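Local coordinates for hypothetical protein yiiM (PDB 1O65) that is of uncertain function but probably binds molybdenum and acts as an oxidoreductase on nitrogenous compounds, at residues P65-H71 against G155-V160; Y111-R117 against E173-S179. One frame throughout, in Å; residues are numbered along the deposited sequence.

Contact 1: P65-H71 against G155-V160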
ATOM      1  N   PRO A  65       9.222   7.691   6.718  1.00 32.45           N
ATOM      2  CA  PRO A  65       9.353   6.380   7.337  1.00 32.95           C
ATOM      3  C   PRO A  65       8.091   5.552   7.136  1.00 32.00           C
ATOM      4  O   PRO A  65       8.185   4.350   6.866  1.00 31.91           O
ATOM      5  CB  PRO A  65       9.646   6.687   8.796  1.00 33.88           C
ATOM      6  CG  PRO A  65      10.229   8.069   8.789  1.00 33.60           C
ATOM      7  CD  PRO A  65       9.558   8.784   7.655  1.00 32.58           C
ATOM      8  N   ASP A  66       6.902   6.141   7.151  1.00 30.50           N
ATOM      9  CA  ASP A  66       5.650   5.437   6.916  1.00 29.82           C
ATOM     10  C   ASP A  66       5.415   5.019   5.474  1.00 28.98           C
ATOM     11  O   ASP A  66       4.384   4.407   5.210  1.00 26.73           O
ATOM     12  CB  ASP A  66       4.450   6.325   7.326  1.00 25.04           C
ATOM     13  CG  ASP A  66       4.391   6.501   8.828  1.00 23.92           C
ATOM     14  OD1 ASP A  66       4.803   5.589   9.566  1.00 22.29           O
ATOM     15  OD2 ASP A  66       3.930   7.572   9.276  1.00 26.95           O
ATOM     16  N   ARG A  67       6.263   5.399   4.522  1.00 29.35           N
ATOM     17  CA  ARG A  67       6.014   5.004   3.131  1.00 30.71           C
ATOM     18  C   ARG A  67       7.298   4.517   2.480  1.00 29.32           C
ATOM     19  O   ARG A  67       7.582   4.766   1.321  1.00 28.51           O
ATOM     20  CB  ARG A  67       5.361   6.129   2.340  1.00 35.10           C
ATOM     21  CG  ARG A  67       5.972   7.499   2.488  1.00 43.17           C
ATOM     22  CD  ARG A  67       5.069   8.589   1.867  1.00 47.84           C
ATOM     23  NE  ARG A  67       5.420   9.900   2.464  1.00 50.46           N
ATOM     24  CZ  ARG A  67       6.546  10.533   2.166  1.00 53.46           C
ATOM     25  NH1 ARG A  67       7.415  10.017   1.301  1.00 55.33           N
ATOM     26  NH2 ARG A  67       6.834  11.687   2.744  1.00 54.92           N
ATOM     27  N   ALA A  68       8.072   3.777   3.263  1.00 29.27           N
ATOM     28  CA  ALA A  68       9.338   3.221   2.820  1.00 27.88           C
ATOM     29  C   ALA A  68       9.161   2.214   1.689  1.00 28.53           C
ATOM     30  O   ALA A  68      10.040   2.144   0.819  1.00 28.78           O
ATOM     31  CB  ALA A  68      10.022   2.577   4.027  1.00 26.44           C
ATOM     32  N   LEU A  69       8.085   1.433   1.683  1.00 25.83           N
ATOM     33  CA  LEU A  69       7.812   0.419   0.705  1.00 24.85           C
ATOM     34  C   LEU A  69       6.358   0.407   0.214  1.00 23.92           C
ATOM     35  O   LEU A  69       5.428   0.460   1.010  1.00 24.28           O
ATOM     36  CB  LEU A  69       8.075  -0.987   1.275  1.00 24.49           C
ATOM     37  CG  LEU A  69       9.499  -1.440   1.516  1.00 24.75           C
ATOM     38  CD1 LEU A  69       9.547  -2.533   2.574  1.00 21.89           C
ATOM     39  CD2 LEU A  69      10.172  -1.936   0.235  1.00 22.71           C
ATOM     40  N   CYS A  70       6.176   0.227  -1.080  1.00 23.18           N
ATOM     41  CA  CYS A  70       4.858   0.222  -1.708  1.00 23.18           C
ATOM     42  C   CYS A  70       4.554  -1.183  -2.237  1.00 23.09           C
ATOM     43  O   CYS A  70       5.418  -1.752  -2.924  1.00 21.87           O
ATOM     44  CB  CYS A  70       4.841   1.223  -2.872  1.00 21.45           C
ATOM     45  SG  CYS A  70       3.283   1.176  -3.839  1.00 23.16           S
ATOM     46  N   HIS A  71       3.381  -1.712  -1.974  1.00 22.40           N
ATOM     47  CA  HIS A  71       3.031  -3.056  -2.418  1.00 24.57           C
ATOM     48  C   HIS A  71       1.863  -3.029  -3.398  1.00 25.73           C
ATOM     49  O   HIS A  71       0.885  -2.331  -3.120  1.00 26.08           O
ATOM     50  CB  HIS A  71       2.554  -3.874  -1.179  1.00 24.43           C
ATOM     51  CG  HIS A  71       2.567  -5.348  -1.401  1.00 28.07           C
ATOM     52  ND1 HIS A  71       3.313  -6.215  -0.605  1.00 29.27           N
ATOM     53  CD2 HIS A  71       1.987  -6.118  -2.355  1.00 27.58           C
ATOM     54  CE1 HIS A  71       3.175  -7.449  -1.060  1.00 28.88           C
ATOM     55  NE2 HIS A  71       2.375  -7.417  -2.113  1.00 29.97           N
ATOM     56  N   GLY A 155      -3.561  -1.319  -3.139  1.00 20.26           N
ATOM     57  CA  GLY A 155      -2.237  -1.735  -2.607  1.00 19.14           C
ATOM     58  C   GLY A 155      -2.026  -1.010  -1.270  1.00 17.64           C
ATOM     59  O   GLY A 155      -2.944  -0.400  -0.739  1.00 17.51           O
ATOM     60  N   TRP A 156      -0.854  -1.149  -0.682  1.00 17.98           N
ATOM     61  CA  TRP A 156      -0.603  -0.572   0.638  1.00 18.77           C
ATOM     62  C   TRP A 156       0.870  -0.256   0.850  1.00 18.97           C
ATOM     63  O   TRP A 156       1.729  -0.743   0.125  1.00 17.91           O
ATOM     64  CB  TRP A 156      -1.066  -1.561   1.721  1.00 19.44           C
ATOM     65  CG  TRP A 156      -0.465  -2.921   1.539  1.00 21.17           C
ATOM     66  CD1 TRP A 156       0.724  -3.371   2.035  1.00 22.05           C
ATOM     67  CD2 TRP A 156      -1.029  -3.996   0.781  1.00 22.06           C
ATOM     68  NE1 TRP A 156       0.915  -4.677   1.653  1.00 22.81           N
ATOM     69  CE2 TRP A 156      -0.133  -5.080   0.867  1.00 22.31           C
ATOM     70  CE3 TRP A 156      -2.200  -4.149   0.025  1.00 23.69           C
ATOM     71  CZ2 TRP A 156      -0.364  -6.295   0.220  1.00 22.30           C
ATOM     72  CZ3 TRP A 156      -2.425  -5.352  -0.621  1.00 24.11           C
ATOM     73  CH2 TRP A 156      -1.515  -6.404  -0.514  1.00 22.87           C
ATOM     74  N   LEU A 157       1.168   0.526   1.906  1.00 18.61           N
ATOM     75  CA  LEU A 157       2.574   0.887   2.119  1.00 18.01           C
ATOM     76  C   LEU A 157       3.064   0.225   3.392  1.00 18.98           C
ATOM     77  O   LEU A 157       2.220  -0.242   4.162  1.00 19.27           O
ATOM     78  CB  LEU A 157       2.730   2.402   2.219  1.00 15.27           C
ATOM     79  CG  LEU A 157       2.116   3.256   1.121  1.00 20.72           C
ATOM     80  CD1 LEU A 157       2.259   4.739   1.382  1.00 18.44           C
ATOM     81  CD2 LEU A 157       2.745   2.875  -0.239  1.00 22.91           C
ATOM     82  N   TYR A 158       4.371   0.202   3.603  1.00 19.40           N
ATOM     83  CA  TYR A 158       4.902  -0.350   4.834  1.00 20.45           C
ATOM     84  C   TYR A 158       5.852   0.639   5.539  1.00 20.82           C
ATOM     85  O   TYR A 158       6.445   1.478   4.866  1.00 19.31           O
ATOM     86  CB  TYR A 158       5.747  -1.598   4.585  1.00 20.29           C
ATOM     87  CG  TYR A 158       5.087  -2.800   3.991  1.00 20.92           C
ATOM     88  CD1 TYR A 158       5.011  -2.956   2.605  1.00 22.99           C
ATOM     89  CD2 TYR A 158       4.569  -3.803   4.784  1.00 21.23           C
ATOM     90  CE1 TYR A 158       4.433  -4.076   2.040  1.00 23.19           C
ATOM     91  CE2 TYR A 158       3.991  -4.939   4.233  1.00 21.92           C
ATOM     92  CZ  TYR A 158       3.916  -5.057   2.871  1.00 21.79           C
ATOM     93  OH  TYR A 158       3.355  -6.157   2.274  1.00 23.40           O
ATOM     94  N   SER A 159       5.893   0.538   6.867  1.00 20.56           N
ATOM     95  CA  SER A 159       6.935   1.254   7.605  1.00 22.64           C
ATOM     96  C   SER A 159       8.012   0.185   7.871  1.00 23.49           C
ATOM     97  O   SER A 159       7.703  -1.022   7.862  1.00 24.91           O
ATOM     98  CB  SER A 159       6.513   1.877   8.915  1.00 21.96           C
ATOM     99  OG  SER A 159       5.978   0.910   9.784  1.00 24.63           O
ATOM    100  N   VAL A 160       9.255   0.598   8.008  1.00 22.66           N
ATOM    101  CA  VAL A 160      10.299  -0.405   8.252  1.00 20.67           C
ATOM    102  C   VAL A 160      10.534  -0.489   9.746  1.00 21.58           C
ATOM    103  O   VAL A 160      11.004   0.457  10.354  1.00 21.56           O
ATOM    104  CB  VAL A 160      11.546  -0.082   7.420  1.00 19.43           C
ATOM    105  CG1 VAL A 160      12.747  -0.926   7.819  1.00 17.54           C
ATOM    106  CG2 VAL A 160      11.246  -0.341   5.931  1.00 14.63           C
TER
HETATM  107  O   HOH W   1      10.221   3.087   7.927  1.00 19.03           O
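His-71 lies over Trp-156 in an offset stack, the centroid of its ring 4.5 Å from that of the indole's six-membered ring and the planes 25° apart. The two side chains run the same way from a hydrogen-bonded antiparallel pair, so contact begins at the base: CB of His-71 sits above the five-membered ring in a CH-pi contact, and CZ2 of Trp-156 lies beneath the centre of the imidazole. The indole owes this position to a first torsion of 53°, with CG between the backbone N and the carbonyl carbon. Tyr-158, on the same face of the sheet, brings its hydroxyl to both rings. Trp-156 NE1 donates to Tyr-158 OH over 2.9 Å, almost straight at 172° and in the indole plane, while His-71 ND1 and Tyr-158 OH, also 2.9 Å apart, share a hydrogen bond in which either may donate. The three form an aromatic cluster on one face of the antiparallel pair of strands 69-73 and 156-160, in the mixed sheet of the MOSC domain. With an alanine at Trp-156, the imidazole is likely to lose the indole that covers one of its faces, and the tyrosine hydroxyl to lose the N-H that helps to fix it.

On the other face, Leu-157 reaches CB of Arg-67 through CD1 and Cys-70 through CD2. The strands are joined by Tyr-158 N to Leu-69 O and by reciprocal bonds between His-71 and Trp-156. At the far end Ala-68 and Leu-69 both face Tyr-158 in a classic beta bulge, where the bond from Ala-68 N to Tyr-158 O is weak; beyond it a water bridges Pro-65 O and Val-160 N.

With His-71 NE2 bonded to Thr-102, both imidazole nitrogens are engaged. Stacking and hydrogen bonds would therefore hold this buried polar ring against rotation.

Contact 2: Y111-R117 against E173-S179; sequences YMGDIFR and ELVSRVS
Arg-177 makes two contacts at once with its guanidinium group: Tyr-111 covers one face, while Asp-114 is gripped at the edge. CD1 of Tyr-111 is 3.2 Å from CZ of Arg-177, with ring and guanidinium planes 25° apart, and the arginine CD packs over the tyrosine ring. Bends at chi2 and chi3 (136° and -50°) turn the chain back so that NE meets Asp-114 OD1 on its syn side at 2.9 Å and NH2 reaches OD2 at 3.1 Å. The opposite face of the carboxylate plane receives Tyr-111 N at OD2, within a type II turn, so the aspartate is fixed by both charge and backbone. A water links Asp-114 OD1 to Met-112 O and Val-178 N, and Ser-179 OG donates to Met-112 O.

Farther along, Val-175 and Ser-176 form a classic beta bulge, both donating to Ile-115 O. Beyond it, Leu-174 CD1 lies over one face of Phe-116 in a CH-pi contact, 4.0 Å from the ring centroid. Arg-117 ends the pairing with a second side-on salt bridge, NH2 lying 3.0 Å from Glu-173 OE1; the nitrogens approach from above the carboxylate plane.

Strand 121-128 flanks segment 111-117, with Ile-123 against Phe-116, while Leu-174 bonds through its backbone to Met-13, just before strand 14-21. At the turn end, Tyr-111 touches Thr-182, just ahead of helix 183-191.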
ATOM      1  N   TYR A 111      -4.044  -7.038   6.826  1.00 21.31           N
ATOM      2  CA  TYR A 111      -4.578  -6.169   7.868  1.00 21.41           C
ATOM      3  C   TYR A 111      -3.637  -5.027   8.240  1.00 21.22           C
ATOM      4  O   TYR A 111      -2.403  -5.151   8.196  1.00 19.31           O
ATOM      5  CB  TYR A 111      -4.893  -7.011   9.114  1.00 23.11           C
ATOM      6  CG  TYR A 111      -6.111  -7.913   8.968  1.00 27.00           C
ATOM      7  CD1 TYR A 111      -6.071  -8.997   8.100  1.00 26.66           C
ATOM      8  CD2 TYR A 111      -7.290  -7.680   9.668  1.00 28.24           C
ATOM      9  CE1 TYR A 111      -7.143  -9.834   7.941  1.00 28.39           C
ATOM     10  CE2 TYR A 111      -8.381  -8.527   9.504  1.00 30.60           C
ATOM     11  CZ  TYR A 111      -8.301  -9.596   8.636  1.00 30.76           C
ATOM     12  OH  TYR A 111      -9.367 -10.439   8.435  1.00 33.84           O
ATOM     13  N   MET A 112      -4.230  -3.910   8.664  1.00 20.40           N
ATOM     14  CA  MET A 112      -3.448  -2.748   9.116  1.00 18.20           C
ATOM     15  C   MET A 112      -2.607  -3.181  10.311  1.00 17.34           C
ATOM     16  O   MET A 112      -3.159  -3.839  11.186  1.00 17.90           O
ATOM     17  CB  MET A 112      -4.397  -1.651   9.588  1.00 17.39           C
ATOM     18  CG  MET A 112      -5.332  -1.140   8.494  1.00 17.43           C
ATOM     19  SD  MET A 112      -4.446  -0.336   7.139  1.00 16.60           S
ATOM     20  CE  MET A 112      -3.721   1.028   8.018  1.00 15.45           C
ATOM     21  N   GLY A 113      -1.337  -2.841  10.354  1.00 16.90           N
ATOM     22  CA  GLY A 113      -0.455  -3.218  11.439  1.00 16.95           C
ATOM     23  C   GLY A 113       0.199  -4.575  11.178  1.00 18.40           C
ATOM     24  O   GLY A 113       1.001  -4.998  12.016  1.00 20.59           O
ATOM     25  N   ASP A 114      -0.137  -5.264  10.103  1.00 17.51           N
ATOM     26  CA  ASP A 114       0.485  -6.586   9.906  1.00 20.65           C
ATOM     27  C   ASP A 114       2.000  -6.391   9.874  1.00 20.56           C
ATOM     28  O   ASP A 114       2.499  -5.421   9.299  1.00 20.78           O
ATOM     29  CB  ASP A 114       0.015  -7.353   8.694  1.00 19.77           C
ATOM     30  CG  ASP A 114      -1.290  -8.101   8.808  1.00 22.05           C
ATOM     31  OD1 ASP A 114      -1.820  -8.415   9.900  1.00 19.33           O
ATOM     32  OD2 ASP A 114      -1.835  -8.422   7.712  1.00 24.23           O
ATOM     33  N   ILE A 115       2.685  -7.280  10.578  1.00 20.72           N
ATOM     34  CA  ILE A 115       4.138  -7.222  10.622  1.00 20.61           C
ATOM     35  C   ILE A 115       4.658  -8.489   9.927  1.00 21.89           C
ATOM     36  O   ILE A 115       4.285  -9.602  10.294  1.00 20.63           O
ATOM     37  CB  ILE A 115       4.714  -7.125  12.023  1.00 20.13           C
ATOM     38  CG1 ILE A 115       4.273  -5.823  12.707  1.00 20.37           C
ATOM     39  CG2 ILE A 115       6.250  -7.220  12.010  1.00 17.64           C
ATOM     40  CD1 ILE A 115       4.474  -5.848  14.213  1.00 17.55           C
ATOM     41  N   PHE A 116       5.487  -8.261   8.922  1.00 22.24           N
ATOM     42  CA  PHE A 116       6.071  -9.329   8.150  1.00 21.51           C
ATOM     43  C   PHE A 116       7.603  -9.342   8.340  1.00 22.42           C
ATOM     44  O   PHE A 116       8.226  -8.289   8.443  1.00 21.92           O
ATOM     45  CB  PHE A 116       5.775  -9.196   6.667  1.00 20.46           C
ATOM     46  CG  PHE A 116       4.393  -9.368   6.158  1.00 20.46           C
ATOM     47  CD1 PHE A 116       3.474  -8.320   6.290  1.00 22.09           C
ATOM     48  CD2 PHE A 116       3.971 -10.515   5.520  1.00 19.52           C
ATOM     49  CE1 PHE A 116       2.190  -8.434   5.787  1.00 24.76           C
ATOM     50  CE2 PHE A 116       2.682 -10.655   5.010  1.00 17.86           C
ATOM     51  CZ  PHE A 116       1.790  -9.615   5.153  1.00 23.93           C
ATOM     52  N   ARG A 117       8.143 -10.546   8.440  1.00 21.97           N
ATOM     53  CA  ARG A 117       9.577 -10.743   8.478  1.00 23.27           C
ATOM     54  C   ARG A 117       9.972 -10.955   6.990  1.00 24.12           C
ATOM     55  O   ARG A 117       9.211 -11.659   6.317  1.00 23.52           O
ATOM     56  CB  ARG A 117      10.056 -11.940   9.292  1.00 24.77           C
ATOM     57  CG  ARG A 117      11.581 -12.096   9.244  1.00 28.75           C
ATOM     58  CD  ARG A 117      12.094 -13.143  10.222  1.00 29.63           C
ATOM     59  NE  ARG A 117      11.514 -14.450   9.964  1.00 32.46           N
ATOM     60  CZ  ARG A 117      11.344 -15.417  10.860  1.00 35.20           C
ATOM     61  NH1 ARG A 117      11.710 -15.251  12.118  1.00 32.77           N
ATOM     62  NH2 ARG A 117      10.778 -16.569  10.480  1.00 36.89           N
ATOM     63  N   GLU A 173       7.045 -13.107   5.231  1.00 26.96           N
ATOM     64  CA  GLU A 173       6.474 -14.043   6.205  1.00 25.45           C
ATOM     65  C   GLU A 173       5.661 -13.273   7.244  1.00 25.13           C
ATOM     66  O   GLU A 173       6.202 -12.486   8.031  1.00 24.22           O
ATOM     67  CB  GLU A 173       7.563 -14.838   6.913  1.00 25.34           C
ATOM     68  CG  GLU A 173       8.679 -15.404   6.047  1.00 29.41           C
ATOM     69  CD  GLU A 173       9.930 -15.723   6.842  1.00 31.14           C
ATOM     70  OE1 GLU A 173       9.912 -16.720   7.585  1.00 32.00           O
ATOM     71  OE2 GLU A 173      10.931 -14.977   6.787  1.00 34.32           O
ATOM     72  N   LEU A 174       4.363 -13.551   7.283  1.00 24.04           N
ATOM     73  CA  LEU A 174       3.525 -12.860   8.263  1.00 23.19           C
ATOM     74  C   LEU A 174       3.868 -13.372   9.652  1.00 21.62           C
ATOM     75  O   LEU A 174       3.770 -14.570   9.908  1.00 20.18           O
ATOM     76  CB  LEU A 174       2.047 -13.043   7.902  1.00 24.37           C
ATOM     77  CG  LEU A 174       1.075 -12.461   8.947  1.00 27.26           C
ATOM     78  CD1 LEU A 174       0.953 -10.956   8.757  1.00 24.78           C
ATOM     79  CD2 LEU A 174      -0.269 -13.176   8.894  1.00 23.36           C
ATOM     80  N   VAL A 175       4.188 -12.482  10.582  1.00 21.15           N
ATOM     81  CA  VAL A 175       4.564 -12.907  11.934  1.00 20.75           C
ATOM     82  C   VAL A 175       3.634 -12.390  12.991  1.00 20.06           C
ATOM     83  O   VAL A 175       3.432 -13.070  14.011  1.00 19.43           O
ATOM     84  CB  VAL A 175       6.041 -12.592  12.238  1.00 24.79           C
ATOM     85  CG1 VAL A 175       6.436 -11.170  11.841  1.00 24.61           C
ATOM     86  CG2 VAL A 175       6.310 -12.764  13.725  1.00 30.72           C
ATOM     87  N   SER A 176       3.080 -11.177  12.832  1.00 19.63           N
ATOM     88  CA  SER A 176       2.116 -10.687  13.814  1.00 19.36           C
ATOM     89  C   SER A 176       0.892 -10.038  13.155  1.00 20.93           C
ATOM     90  O   SER A 176       0.993  -9.273  12.194  1.00 19.95           O
ATOM     91  CB  SER A 176       2.746  -9.708  14.799  1.00 14.12           C
ATOM     92  OG  SER A 176       3.804 -10.304  15.553  1.00 14.02           O
ATOM     93  N   ARG A 177      -0.288 -10.407  13.650  1.00 21.50           N
ATOM     94  CA  ARG A 177      -1.552  -9.830  13.237  1.00 22.69           C
ATOM     95  C   ARG A 177      -2.042  -9.035  14.454  1.00 22.88           C
ATOM     96  O   ARG A 177      -2.393  -9.690  15.425  1.00 22.41           O
ATOM     97  CB  ARG A 177      -2.635 -10.799  12.802  1.00 24.22           C
ATOM     98  CG  ARG A 177      -3.961 -10.016  12.567  1.00 23.83           C
ATOM     99  CD  ARG A 177      -4.618 -10.468  11.291  1.00 24.05           C
ATOM    100  NE  ARG A 177      -3.779 -10.498  10.130  1.00 21.71           N
ATOM    101  CZ  ARG A 177      -4.006 -11.248   9.057  1.00 24.15           C
ATOM    102  NH1 ARG A 177      -5.079 -12.016   9.077  1.00 27.08           N
ATOM    103  NH2 ARG A 177      -3.203 -11.216   8.006  1.00 23.76           N
ATOM    104  N   VAL A 178      -2.037  -7.689  14.380  1.00 22.58           N
ATOM    105  CA  VAL A 178      -2.317  -6.971  15.641  1.00 21.87           C
ATOM    106  C   VAL A 178      -3.441  -5.970  15.575  1.00 23.04           C
ATOM    107  O   VAL A 178      -3.509  -5.047  16.401  1.00 23.56           O
ATOM    108  CB  VAL A 178      -1.029  -6.313  16.168  1.00 19.25           C
ATOM    109  CG1 VAL A 178      -0.024  -7.373  16.655  1.00 16.10           C
ATOM    110  CG2 VAL A 178      -0.382  -5.442  15.111  1.00 14.83           C
ATOM    111  N   SER A 179      -4.308  -6.100  14.581  1.00 22.41           N
ATOM    112  CA  SER A 179      -5.494  -5.277  14.452  1.00 22.25           C
ATOM    113  C   SER A 179      -6.574  -6.118  13.755  1.00 24.45           C
ATOM    114  O   SER A 179      -6.269  -7.151  13.181  1.00 23.26           O
ATOM    115  CB  SER A 179      -5.217  -4.027  13.629  1.00 22.31           C
ATOM    116  OG  SER A 179      -5.627  -4.154  12.278  1.00 19.74           O
TER
HETATM  117  O   HOH W   2      -2.465  -6.848  11.878  1.00 14.70           O

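Overall arrangement
From the N terminus, strand 14-21 comes first and later pairs with strand 172-176. Segment 65-71 then leads into strand 69-73, whose partner in contact 1 arrives only after 83 intervening residues. Segment 111-117 falls within that loop, but its own partner, 173-179, follows segment 155-160, so the two closures cross rather than nest. Both contacts build the same mixed sheet of the MOSC domain: strand 121-128 pairs with 115-118 and with 156-160, joining them. The centres of the two contacts lie about 13 Å apart, and Tyr-158 CE2 packs 4.0 Å from Phe-116 CD1. After contact 2 the chain enters the C-terminal helices, beginning with 183-191.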